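Local atomic coordinates of outer membrane protein SusF (Bacteroides thetaiotaomicron, PDB entry 4FE9), a protein that binds starch at the cell surface through carbohydrate-binding modules before the polysaccharide is transported into the periplasm for degradation. Residues Q26-F31 and S56-E61; K64-S69 and S120-S125; G410-C415 and E430-D435; F401-F406 and Q456-N461. All blocks are in the same frame, centred on the assembly; numbering follows the deposited sequence.

Interaction 1 (Q26-F31 and S56-E61)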
loop_
_atom_site.group_PDB
_atom_site.type_symbol
_atom_site.label_atom_id
_atom_site.label_comp_id
_atom_site.label_asym_id
_atom_site.label_seq_id
_atom_site.Cartn_x
_atom_site.Cartn_y
_atom_site.Cartn_z
ATOM N N GLN A 26 -29.219 -16.670 34.153
ATOM C CA GLN A 26 -28.272 -16.870 33.045
ATOM C C GLN A 26 -27.392 -18.165 33.185
ATOM O O GLN A 26 -26.945 -18.525 34.288
ATOM C CB GLN A 26 -27.382 -15.643 32.897
ATOM C CG GLN A 26 -25.958 -15.993 32.647
ATOM C CD GLN A 26 -25.026 -14.859 32.966
ATOM O OE1 GLN A 26 -25.447 -13.705 33.057
ATOM N NE2 GLN A 26 -23.736 -15.172 33.129
ATOM N N LEU A 27 -27.174 -18.856 32.071
ATOM C CA LEU A 27 -26.468 -20.142 32.103
ATOM C C LEU A 27 -25.035 -19.996 31.642
ATOM O O LEU A 27 -24.728 -19.131 30.826
ATOM C CB LEU A 27 -27.189 -21.167 31.250
ATOM C CG LEU A 27 -28.687 -21.368 31.545
ATOM C CD1 LEU A 27 -29.173 -22.588 30.807
ATOM C CD2 LEU A 27 -28.959 -21.502 33.060
ATOM N N THR A 28 -24.139 -20.801 32.213
ATOM C CA THR A 28 -22.760 -20.768 31.789
ATOM C C THR A 28 -22.293 -22.096 31.198
ATOM O O THR A 28 -22.916 -23.126 31.388
ATOM C CB THR A 28 -21.783 -20.274 32.900
ATOM O OG1 THR A 28 -21.884 -21.114 34.030
ATOM C CG2 THR A 28 -22.107 -18.834 33.311
ATOM N N ALA A 29 -21.275 -22.025 30.366
ATOM C CA ALA A 29 -20.605 -23.235 29.887
ATOM C C ALA A 29 -19.113 -23.052 30.034
ATOM O O ALA A 29 -18.616 -21.937 29.924
ATOM C CB ALA A 29 -20.964 -23.499 28.442
ATOM N N THR A 30 -18.400 -24.154 30.183
ATOM C CA THR A 30 -16.951 -24.104 30.214
ATOM C C THR A 30 -16.410 -24.968 29.132
ATOM O O THR A 30 -16.807 -26.113 28.995
ATOM C CB THR A 30 -16.390 -24.570 31.573
ATOM O OG1 THR A 30 -16.871 -23.692 32.590
ATOM C CG2 THR A 30 -14.844 -24.539 31.567
ATOM N N PHE A 31 -15.664 -24.340 28.249
ATOM C CA PHE A 31 -14.956 -25.029 27.171
ATOM C C PHE A 31 -13.485 -25.201 27.518
ATOM O O PHE A 31 -12.866 -24.297 28.110
ATOM C CB PHE A 31 -15.055 -24.198 25.909
ATOM C CG PHE A 31 -16.440 -24.087 25.382
ATOM C CD1 PHE A 31 -16.962 -25.080 24.544
ATOM C CD2 PHE A 31 -17.247 -23.003 25.736
ATOM C CE1 PHE A 31 -18.306 -25.044 24.148
ATOM C CE2 PHE A 31 -18.532 -22.894 25.253
ATOM C CZ PHE A 31 -19.086 -23.942 24.481
ATOM N N SER A 56 -18.233 -28.580 30.938
ATOM C CA SER A 56 -19.323 -28.500 31.886
ATOM C C SER A 56 -20.236 -27.345 31.532
ATOM O O SER A 56 -19.866 -26.438 30.794
ATOM C CB SER A 56 -18.785 -28.314 33.311
ATOM O OG SER A 56 -18.180 -27.036 33.432
ATOM N N THR A 57 -21.413 -27.370 32.104
ATOM C CA THR A 57 -22.383 -26.310 31.913
ATOM C C THR A 57 -23.260 -26.258 33.142
ATOM O O THR A 57 -23.471 -27.280 33.780
ATOM C CB THR A 57 -23.280 -26.632 30.702
ATOM O OG1 THR A 57 -24.082 -25.489 30.382
ATOM C CG2 THR A 57 -24.167 -27.808 30.995
ATOM N N THR A 58 -23.856 -25.096 33.418
ATOM C CA THR A 58 -24.871 -25.038 34.441
ATOM C C THR A 58 -26.263 -25.343 33.925
ATOM O O THR A 58 -27.216 -25.311 34.689
ATOM C CB THR A 58 -24.897 -23.694 35.190
ATOM O OG1 THR A 58 -25.256 -22.655 34.290
ATOM C CG2 THR A 58 -23.515 -23.380 35.844
ATOM N N ALA A 59 -26.364 -25.785 32.680
ATOM C CA ALA A 59 -27.663 -26.236 32.139
ATOM C C ALA A 59 -28.062 -27.570 32.756
ATOM O O ALA A 59 -27.209 -28.356 33.159
ATOM C CB ALA A 59 -27.607 -26.349 30.636
ATOM N N GLU A 60 -29.366 -27.800 32.868
ATOM C CA GLU A 60 -29.887 -28.999 33.522
ATOM C C GLU A 60 -29.513 -30.272 32.761
ATOM O O GLU A 60 -29.375 -30.265 31.516
ATOM C CB GLU A 60 -31.411 -28.893 33.695
ATOM C CG GLU A 60 -31.818 -27.832 34.727
ATOM C CD GLU A 60 -33.332 -27.783 35.000
ATOM O OE1 GLU A 60 -33.894 -26.663 35.030
ATOM O OE2 GLU A 60 -33.924 -28.840 35.307
ATOM N N GLU A 61 -29.353 -31.364 33.495
ATOM C CA GLU A 61 -29.209 -32.671 32.879
ATOM C C GLU A 61 -30.412 -32.959 31.947
ATOM O O GLU A 61 -31.552 -32.555 32.233
ATOM C CB GLU A 61 -29.092 -33.761 33.960
ATOM C CG GLU A 61 -27.993 -34.774 33.681
ATOM C CD GLU A 61 -26.815 -34.156 32.935
ATOM O OE1 GLU A 61 -26.501 -34.632 31.820
ATOM O OE2 GLU A 61 -26.267 -33.135 33.422
HETATM O O HOH W 1 -25.563 -20.355 35.644
#
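A29 and T57 belong to the end of the antiparallel pairing of strands 27-33 and 48-57 in the Ig-like N-terminal domain, at the point where an ST turn at T57 leads the second strand out of the sheet. They make an antiparallel, non-hydrogen-bonded pair with their CA atoms 4.1 Å apart. Beside them T30 and S56 are a hydrogen-bonded pair: T30 N donates to S56 O over 2.8 Å, while the return bond from S56 N to T30 O is weak.

Past this pair, threonine hydroxyls extend what the backbone began. T28 N donates to the side-chain oxygen T58 OG1 at 3.0 Å along an almost straight N-H line (172°). T28 O is gripped twice, by T57 OG1 at 2.8 Å and by T58 N at 3.0 Å, and the two donors arrive from opposite faces of the carbonyl plane. The T57 hydroxyl stands anti to its own N (chi1 -170°), beside the carbonyl carbon; from there it donates across to T28 O and also accepts from A59 N, 3.3 Å away, which closes the ST turn.

Apolar contact lies on the inner side, where L27 also packs on I129 and L131 of strand 128-141 and A29 meets L54. The CD1 branch of L27 reaches A59 CB at 4.1 Å. On the outer side the T28 and T58 side chains slant across each other. There the T58 hydroxyl has a further partner, water 1, which lies 2.7 Å from T58 OG1 and donates a hydrogen bond to Q26 O.

Interaction 2 (K64-S69 and S120-S125)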
loop_
_atom_site.group_PDB
_atom_site.type_symbol
_atom_site.label_atom_id
_atom_site.label_comp_id
_atom_site.label_asym_id
_atom_site.label_seq_id
_atom_site.Cartn_x
_atom_site.Cartn_y
_atom_site.Cartn_z
ATOM N N LYS A 64 -30.139 -30.841 25.428
ATOM C CA LYS A 64 -29.280 -30.960 24.269
ATOM C C LYS A 64 -28.470 -29.683 24.098
ATOM O O LYS A 64 -28.859 -28.632 24.578
ATOM C CB LYS A 64 -30.131 -31.173 23.021
ATOM C CG LYS A 64 -30.444 -32.611 22.725
ATOM C CD LYS A 64 -31.038 -32.702 21.347
ATOM C CE LYS A 64 -31.718 -33.998 21.138
ATOM N NZ LYS A 64 -32.443 -33.961 19.844
ATOM N N ILE A 65 -27.362 -29.781 23.366
ATOM C CA ILE A 65 -26.518 -28.624 23.065
ATOM C C ILE A 65 -26.640 -28.309 21.582
ATOM O O ILE A 65 -26.465 -29.184 20.754
ATOM C CB ILE A 65 -25.036 -28.914 23.398
ATOM C CG1 ILE A 65 -24.854 -29.218 24.908
ATOM C CG2 ILE A 65 -24.131 -27.766 22.934
ATOM C CD1 ILE A 65 -25.274 -28.076 25.840
ATOM N N ALA A 66 -26.969 -27.055 21.256
ATOM C CA ALA A 66 -26.928 -26.585 19.868
ATOM C C ALA A 66 -25.850 -25.554 19.727
ATOM O O ALA A 66 -25.720 -24.666 20.576
ATOM C CB ALA A 66 -28.286 -25.977 19.458
ATOM N N VAL A 67 -25.174 -25.560 18.587
ATOM C CA VAL A 67 -24.096 -24.598 18.368
ATOM C C VAL A 67 -24.535 -23.516 17.440
ATOM O O VAL A 67 -24.854 -23.787 16.300
ATOM C CB VAL A 67 -22.762 -25.296 17.859
ATOM C CG1 VAL A 67 -21.638 -24.287 17.738
ATOM C CG2 VAL A 67 -22.359 -26.368 18.805
ATOM N N ASN A 68 -24.697 -22.299 17.982
ATOM C CA ASN A 68 -25.178 -21.132 17.210
ATOM C C ASN A 68 -24.068 -20.555 16.344
ATOM O O ASN A 68 -24.326 -19.985 15.298
ATOM C CB ASN A 68 -25.677 -19.998 18.159
ATOM C CG ASN A 68 -26.689 -20.478 19.135
ATOM O OD1 ASN A 68 -27.590 -21.246 18.775
ATOM N ND2 ASN A 68 -26.464 -20.185 20.415
ATOM N N SER A 69 -22.839 -20.593 16.833
ATOM C CA SER A 69 -21.716 -20.209 15.963
ATOM C C SER A 69 -20.399 -20.702 16.511
ATOM O O SER A 69 -20.304 -20.979 17.692
ATOM C CB SER A 69 -21.687 -18.696 15.744
ATOM O OG SER A 69 -21.289 -18.014 16.909
ATOM N N SER A 120 -26.198 -23.033 22.796
ATOM C CA SER A 120 -27.432 -22.969 23.580
ATOM C C SER A 120 -27.825 -24.336 24.074
ATOM O O SER A 120 -27.488 -25.356 23.467
ATOM C CB SER A 120 -28.579 -22.376 22.746
ATOM O OG SER A 120 -28.348 -21.009 22.495
ATOM N N ALA A 121 -28.525 -24.368 25.193
ATOM C CA ALA A 121 -29.101 -25.612 25.704
ATOM C C ALA A 121 -30.507 -25.733 25.123
ATOM O O ALA A 121 -31.237 -24.773 25.111
ATOM C CB ALA A 121 -29.170 -25.560 27.228
ATOM N N VAL A 122 -30.892 -26.927 24.710
ATOM C CA VAL A 122 -32.183 -27.130 24.097
ATOM C C VAL A 122 -33.087 -28.060 24.960
ATOM O O VAL A 122 -32.660 -29.123 25.396
ATOM C CB VAL A 122 -32.021 -27.675 22.661
ATOM C CG1 VAL A 122 -33.387 -27.906 22.011
ATOM C CG2 VAL A 122 -31.201 -26.655 21.809
ATOM N N THR A 123 -34.260 -27.563 25.325
ATOM C CA THR A 123 -35.164 -28.284 26.238
ATOM C C THR A 123 -36.024 -29.286 25.428
ATOM O O THR A 123 -36.010 -29.260 24.207
ATOM C CB THR A 123 -36.135 -27.297 26.920
ATOM O OG1 THR A 123 -37.069 -26.821 25.946
ATOM C CG2 THR A 123 -35.390 -26.120 27.506
ATOM N N PRO A 124 -36.914 -30.042 26.118
ATOM C CA PRO A 124 -37.744 -31.021 25.374
ATOM C C PRO A 124 -38.880 -30.342 24.613
ATOM O O PRO A 124 -39.587 -31.010 23.799
ATOM C CB PRO A 124 -38.312 -31.926 26.479
ATOM C CG PRO A 124 -37.303 -31.764 27.661
ATOM C CD PRO A 124 -36.931 -30.282 27.575
ATOM N N SER A 125 -39.072 -29.042 24.860
ATOM C CA SER A 125 -40.024 -28.263 24.082
ATOM C C SER A 125 -39.379 -27.603 22.851
ATOM O O SER A 125 -40.086 -27.034 22.013
ATOM C CB SER A 125 -40.696 -27.204 24.953
ATOM O OG SER A 125 -39.807 -26.105 25.173
#
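K64, I65 and A66 run antiparallel to V122, A121 and S120, the short strand axes 4.5 Å apart at their closest and 138° apart in direction. Two hydrogen-bonded pairs flank the non-hydrogen-bonded pair I65 and A121. In the first, V122 N reaches K64 O at 2.7 Å and K64 N answers to V122 O. In the second, A66 and S120 exchange bonds that are both nearly straight, with S120 N 2.8 Å from A66 O.

The side chains divide between the two faces. On one, A66 CB sits against the CG2 branch of V122 at 3.8 Å, and K64 CB lies 4.0 Å from V122 CB before the rest of the lysine chain extends away. On the other, I65 and A121 both meet L131 of strand 128-141, and I65 also packs on M82.

The polar link comes from N68. With CG anti to the carbonyl carbon (chi1 -53°), its amide swings back toward the neighbouring strand, and ND2 donates to S120 OG over 2.9 Å. The hydroxyl oxygen lies practically within the amide plane, a well-directed use of the N-H. ND2 also donates to N118 OD1, which together with S120 fixes the rotation of the amide. N68 and S69 both face N118, and this two-against-one pairing, as the chain turns a corner, is a classic beta bulge.

Interaction 3 (G410-C415 and E430-D435)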
loop_
_atom_site.group_PDB
_atom_site.type_symbol
_atom_site.label_atom_id
_atom_site.label_comp_id
_atom_site.label_asym_id
_atom_site.label_seq_id
_atom_site.Cartn_x
_atom_site.Cartn_y
_atom_site.Cartn_z
ATOM N N GLY A 410 27.951 32.446 -7.868
ATOM C CA GLY A 410 27.842 31.084 -8.376
ATOM C C GLY A 410 26.493 30.827 -8.997
ATOM O O GLY A 410 25.645 31.738 -9.085
ATOM N N ALA A 411 26.315 29.612 -9.519
ATOM C CA ALA A 411 25.021 29.198 -10.068
ATOM C C ALA A 411 24.041 28.953 -8.923
ATOM O O ALA A 411 24.402 28.364 -7.922
ATOM C CB ALA A 411 25.183 27.944 -10.906
ATOM N N VAL A 412 22.865 29.545 -9.032
ATOM C CA VAL A 412 21.784 29.332 -8.082
ATOM C C VAL A 412 21.080 27.990 -8.361
ATOM O O VAL A 412 20.742 27.694 -9.490
ATOM C CB VAL A 412 20.752 30.450 -8.178
ATOM C CG1 VAL A 412 19.596 30.211 -7.169
ATOM C CG2 VAL A 412 21.416 31.819 -7.938
ATOM N N ARG A 413 20.931 27.174 -7.327
ATOM C CA ARG A 413 20.000 26.057 -7.349
ATOM C C ARG A 413 19.010 26.155 -6.176
ATOM O O ARG A 413 19.367 26.653 -5.082
ATOM C CB ARG A 413 20.766 24.728 -7.300
ATOM C CG ARG A 413 21.787 24.545 -8.419
ATOM C CD ARG A 413 21.096 24.276 -9.794
ATOM N NE ARG A 413 20.707 22.853 -9.969
ATOM C CZ ARG A 413 21.521 21.882 -10.403
ATOM N NH1 ARG A 413 22.821 22.118 -10.574
ATOM N NH2 ARG A 413 21.051 20.641 -10.578
ATOM N N ILE A 414 17.757 25.782 -6.430
ATOM C CA ILE A 414 16.699 25.799 -5.400
ATOM C C ILE A 414 15.941 24.458 -5.470
ATOM O O ILE A 414 15.699 23.919 -6.583
ATOM C CB ILE A 414 15.681 26.931 -5.659
ATOM C CG1 ILE A 414 16.392 28.196 -6.175
ATOM C CG2 ILE A 414 14.852 27.234 -4.376
ATOM C CD1 ILE A 414 15.443 29.196 -6.823
ATOM N N CYS A 415 15.553 23.924 -4.307
ATOM C CA CYS A 415 14.684 22.753 -4.277
ATOM C C CYS A 415 13.716 22.703 -3.076
ATOM O O CYS A 415 13.798 23.530 -2.142
ATOM C CB CYS A 415 15.502 21.463 -4.348
ATOM S SG CYS A 415 16.395 21.088 -2.809
ATOM N N GLU A 430 13.366 20.166 -8.202
ATOM C CA GLU A 430 14.080 21.421 -8.166
ATOM C C GLU A 430 13.525 22.372 -9.184
ATOM O O GLU A 430 12.664 22.000 -10.023
ATOM C CB GLU A 430 15.605 21.222 -8.334
ATOM C CG GLU A 430 16.048 20.852 -9.800
ATOM C CD GLU A 430 17.519 21.133 -10.071
ATOM O OE1 GLU A 430 18.059 22.167 -9.544
ATOM O OE2 GLU A 430 18.107 20.398 -10.914
ATOM N N PHE A 431 13.873 23.639 -9.019
ATOM C CA PHE A 431 13.393 24.662 -9.909
ATOM C C PHE A 431 14.290 25.900 -9.822
ATOM O O PHE A 431 15.304 25.919 -9.104
ATOM C CB PHE A 431 11.944 25.032 -9.534
ATOM C CG PHE A 431 11.796 25.445 -8.114
ATOM C CD1 PHE A 431 11.955 26.774 -7.750
ATOM C CD2 PHE A 431 11.617 24.496 -7.120
ATOM C CE1 PHE A 431 11.843 27.164 -6.426
ATOM C CE2 PHE A 431 11.484 24.880 -5.797
ATOM C CZ PHE A 431 11.640 26.214 -5.446
ATOM N N ILE A 432 13.973 26.867 -10.638
ATOM C CA ILE A 432 14.774 28.090 -10.749
ATOM C C ILE A 432 13.845 29.221 -11.284
ATOM O O ILE A 432 12.642 29.000 -11.486
ATOM C CB ILE A 432 16.016 27.847 -11.674
ATOM C CG1 ILE A 432 17.122 28.892 -11.429
ATOM C CG2 ILE A 432 15.593 27.789 -13.158
ATOM C CD1 ILE A 432 17.659 28.898 -10.026
ATOM N N ILE A 433 14.381 30.431 -11.431
ATOM C CA ILE A 433 13.634 31.550 -12.052
ATOM C C ILE A 433 14.240 31.921 -13.413
ATOM O O ILE A 433 15.443 32.155 -13.506
ATOM C CB ILE A 433 13.683 32.817 -11.146
ATOM C CG1 ILE A 433 12.941 32.565 -9.862
ATOM C CG2 ILE A 433 13.109 34.008 -11.844
ATOM C CD1 ILE A 433 13.862 32.368 -8.733
ATOM N N PHE A 434 13.396 32.002 -14.451
ATOM C CA PHE A 434 13.787 32.596 -15.742
ATOM C C PHE A 434 12.780 33.672 -16.063
ATOM O O PHE A 434 11.571 33.395 -16.119
ATOM C CB PHE A 434 13.743 31.552 -16.887
ATOM C CG PHE A 434 14.735 30.388 -16.727
ATOM C CD1 PHE A 434 16.121 30.634 -16.625
ATOM C CD2 PHE A 434 14.303 29.053 -16.951
ATOM C CE1 PHE A 434 17.055 29.547 -16.590
ATOM C CE2 PHE A 434 15.204 27.986 -16.923
ATOM C CZ PHE A 434 16.597 28.236 -16.714
ATOM N N ASP A 435 13.281 34.879 -16.344
ATOM C CA ASP A 435 12.429 36.020 -16.709
ATOM C C ASP A 435 11.317 36.284 -15.685
ATOM O O ASP A 435 10.174 36.435 -16.061
ATOM C CB ASP A 435 11.792 35.794 -18.091
ATOM C CG ASP A 435 12.835 35.566 -19.198
ATOM O OD1 ASP A 435 13.796 36.376 -19.304
ATOM O OD2 ASP A 435 12.659 34.601 -19.997
HETATM O O HOH W 2 17.491 24.672 -9.405
#
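R413 and E430 meet in a side-on salt bridge in which each carboxylate oxygen receives its own nitrogen. R413 NE points to E430 OE1 over 2.8 Å, with the oxygen in the guanidinium plane and its syn lone pair in use. R413 NH2 reaches E430 OE2 at 3.0 Å, on the syn side but somewhat out of the carboxylate plane. The two flat groups are only 24° from coplanar. Bends at chi2 and chi3 of the arginine fold its chain back to bring the guanidinium there, whereas the glutamate chain is extended beyond CG.

Next to the salt bridge, F431 N donates to I414 O at 3.1 Å. The F431 ring takes I414 CB over one face, 4.3 Å from the ring centroid, and its CZ touches I414 CG2 at 3.5 Å. I432 CD1 fits against V412 CG1 at 3.7 Å, and I433 CD1 meets I414 CD1.

Further out, water 2, lying at the guanidinium edge, accepts from I414 N. R441 binds E430 OE2 as well; with two arginines on it, this buried carboxylate is likely to stay ionised. Were R413 an alanine, E430 OE1 would lose its in-plane N-H, and the carboxylate, still held from the R441 side, is likely to be less firmly oriented. I414, F431 and I433 in turn pack on V458 and L460 of strand 458-461, the facing-sheet arrangement of a beta-sandwich core, here in the third carbohydrate-binding module.

Interaction 4 (F401-F406 and Q456-N461)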
loop_
_atom_site.group_PDB
_atom_site.type_symbol
_atom_site.label_atom_id
_atom_site.label_comp_id
_atom_site.label_asym_id
_atom_site.label_seq_id
_atom_site.Cartn_x
_atom_site.Cartn_y
_atom_site.Cartn_z
ATOM N N PHE A 401 8.606 33.512 -0.090
ATOM C CA PHE A 401 9.709 32.825 0.544
ATOM C C PHE A 401 10.983 33.553 0.136
ATOM O O PHE A 401 11.115 33.981 -1.004
ATOM C CB PHE A 401 9.757 31.344 0.085
ATOM C CG PHE A 401 8.504 30.549 0.427
ATOM C CD1 PHE A 401 7.304 30.839 -0.166
ATOM C CD2 PHE A 401 8.557 29.494 1.319
ATOM C CE1 PHE A 401 6.145 30.131 0.171
ATOM C CE2 PHE A 401 7.408 28.764 1.633
ATOM C CZ PHE A 401 6.205 29.094 1.050
ATOM N N VAL A 402 11.925 33.681 1.061
ATOM C CA VAL A 402 13.154 34.402 0.788
ATOM C C VAL A 402 14.329 33.625 1.282
ATOM O O VAL A 402 14.278 33.041 2.356
ATOM C CB VAL A 402 13.130 35.840 1.433
ATOM C CG1 VAL A 402 14.418 36.620 1.080
ATOM C CG2 VAL A 402 11.900 36.600 0.959
ATOM N N SER A 403 15.336 33.489 0.424
ATOM C CA SER A 403 16.528 32.719 0.742
ATOM C C SER A 403 17.475 33.512 1.629
ATOM O O SER A 403 17.393 34.735 1.687
ATOM C CB SER A 403 17.257 32.304 -0.554
ATOM O OG SER A 403 17.697 33.441 -1.300
ATOM N N PRO A 404 18.395 32.815 2.292
ATOM C CA PRO A 404 19.595 33.379 2.931
ATOM C C PRO A 404 20.507 34.015 1.901
ATOM O O PRO A 404 20.831 33.377 0.901
ATOM C CB PRO A 404 20.295 32.146 3.512
ATOM C CG PRO A 404 19.270 31.014 3.411
ATOM C CD PRO A 404 18.428 31.349 2.255
ATOM N N ALA A 405 20.922 35.258 2.136
ATOM C CA ALA A 405 21.751 35.994 1.165
ATOM C C ALA A 405 22.929 35.138 0.650
ATOM O O ALA A 405 23.590 34.446 1.430
ATOM C CB ALA A 405 22.270 37.307 1.790
ATOM N N PHE A 406 23.227 35.232 -0.647
ATOM C CA PHE A 406 24.328 34.418 -1.227
ATOM C C PHE A 406 25.671 34.693 -0.535
ATOM O O PHE A 406 26.002 35.835 -0.252
ATOM C CB PHE A 406 24.454 34.643 -2.740
ATOM C CG PHE A 406 23.176 34.415 -3.502
ATOM C CD1 PHE A 406 22.193 33.574 -3.014
ATOM C CD2 PHE A 406 22.994 34.983 -4.749
ATOM C CE1 PHE A 406 20.990 33.424 -3.699
ATOM C CE2 PHE A 406 21.833 34.780 -5.457
ATOM C CZ PHE A 406 20.836 33.972 -4.932
ATOM N N GLN A 456 23.270 38.715 -2.630
ATOM C CA GLN A 456 21.946 38.627 -3.241
ATOM C C GLN A 456 21.101 37.535 -2.553
ATOM O O GLN A 456 21.622 36.717 -1.806
ATOM C CB GLN A 456 22.061 38.329 -4.741
ATOM C CG GLN A 456 22.448 39.508 -5.604
ATOM C CD GLN A 456 22.380 39.179 -7.100
ATOM O OE1 GLN A 456 22.839 38.117 -7.533
ATOM N NE2 GLN A 456 21.758 40.058 -7.874
ATOM N N LYS A 457 19.810 37.509 -2.860
ATOM C CA LYS A 457 18.929 36.436 -2.404
ATOM C C LYS A 457 17.766 36.210 -3.374
ATOM O O LYS A 457 17.490 37.059 -4.218
ATOM C CB LYS A 457 18.418 36.721 -0.965
ATOM C CG LYS A 457 17.973 38.135 -0.717
ATOM C CD LYS A 457 17.406 38.316 0.710
ATOM C CE LYS A 457 18.413 37.926 1.759
ATOM N NZ LYS A 457 18.269 38.742 2.983
ATOM N N VAL A 458 17.108 35.045 -3.275
ATOM C CA VAL A 458 15.958 34.711 -4.169
ATOM C C VAL A 458 14.620 35.116 -3.538
ATOM O O VAL A 458 14.404 34.855 -2.375
ATOM C CB VAL A 458 15.894 33.165 -4.472
ATOM C CG1 VAL A 458 14.822 32.876 -5.492
ATOM C CG2 VAL A 458 17.234 32.650 -4.931
ATOM N N TYR A 459 13.672 35.585 -4.359
ATOM C CA TYR A 459 12.297 35.834 -3.900
ATOM C C TYR A 459 11.284 35.035 -4.715
ATOM O O TYR A 459 11.158 35.240 -5.921
ATOM C CB TYR A 459 11.946 37.347 -3.981
ATOM C CG TYR A 459 12.858 38.244 -3.157
ATOM C CD1 TYR A 459 12.386 38.909 -2.025
ATOM C CD2 TYR A 459 14.192 38.395 -3.491
ATOM C CE1 TYR A 459 13.243 39.644 -1.225
ATOM C CE2 TYR A 459 15.042 39.151 -2.722
ATOM C CZ TYR A 459 14.560 39.793 -1.605
ATOM O OH TYR A 459 15.411 40.558 -0.872
ATOM N N LEU A 460 10.438 34.258 -4.028
ATOM C CA LEU A 460 9.462 33.406 -4.713
ATOM C C LEU A 460 8.052 33.727 -4.301
ATOM O O LEU A 460 7.695 33.608 -3.124
ATOM C CB LEU A 460 9.736 31.926 -4.427
ATOM C CG LEU A 460 11.153 31.418 -4.658
ATOM C CD1 LEU A 460 11.376 30.119 -3.918
ATOM C CD2 LEU A 460 11.395 31.240 -6.140
ATOM N N ASN A 461 7.213 33.998 -5.278
ATOM C CA ASN A 461 5.800 34.041 -5.044
ATOM C C ASN A 461 5.110 32.835 -5.647
ATOM O O ASN A 461 4.779 32.827 -6.826
ATOM C CB ASN A 461 5.212 35.324 -5.626
ATOM C CG ASN A 461 3.778 35.542 -5.215
ATOM O OD1 ASN A 461 3.002 34.590 -5.087
ATOM N ND2 ASN A 461 3.384 36.804 -5.117
#
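F401 and L460 are joined by reciprocal backbone bonds, L460 N to F401 O being 3.1 Å, and V402 and Y459 follow as a non-hydrogen-bonded antiparallel pair. Beyond it S403 N donates to V458 O, while a serine hydroxyl replaces a carbonyl in return: V458 N donates to S403 OG over 2.6 Å, almost straight at 170°. The hydroxyl lies between the backbone N and the carbonyl carbon (chi1 62°), which directs it at the neighbouring strand.

Contacts with ring faces come next. V402 CG1 stands over one face of Y459, 4.3 Å from the ring centroid, and Y459 has a cation-pi partner in R468. K457 CA lies 4.2 Å from the centroid of the F406 ring, and Q456 O sits over that same ring nearer its rim.

Apolar packing completes the set. V458 CG2 touches the F406 ring at its edge, 3.8 Å from CZ, and Q456 CB meets CD2 of F406 at 3.5 Å. The K457 chain crosses V402 obliquely, CD pressed to V402 CG1 at 3.5 Å, before it bends toward S403 O. Without the ring of F406, as with a serine here, a gap would probably open beside V458 and leave K457 CA without its ring face.

This pairing belongs to one sheet, completed by strand 466-469, that packs on strands 410-415 and 430-434 in the beta sandwich of the third carbohydrate-binding module.

How the interactions relate
From the N terminus, interaction 1 closes the first loop, bringing 56-61 back beside 26-31. Interaction 2 opens only afterwards, at K64, and closes a longer excursion that includes helix 92-102. The two are in series, reach the same sheet and touch where A59 CB lies 3.8 Å from A121 CB. The chain then passes through two carbohydrate-binding modules before interactions 3 and 4, whose centres lie about 79 to 80 Å from those of the first pair. These two are nested: interaction 4 joins 401-406 to 456-461, and interaction 3 pairs 410-415 with 430-435 inside that loop. V412 CG2 meets F406 CZ at 3.7 Å, tying the two facing sheets of the third module together.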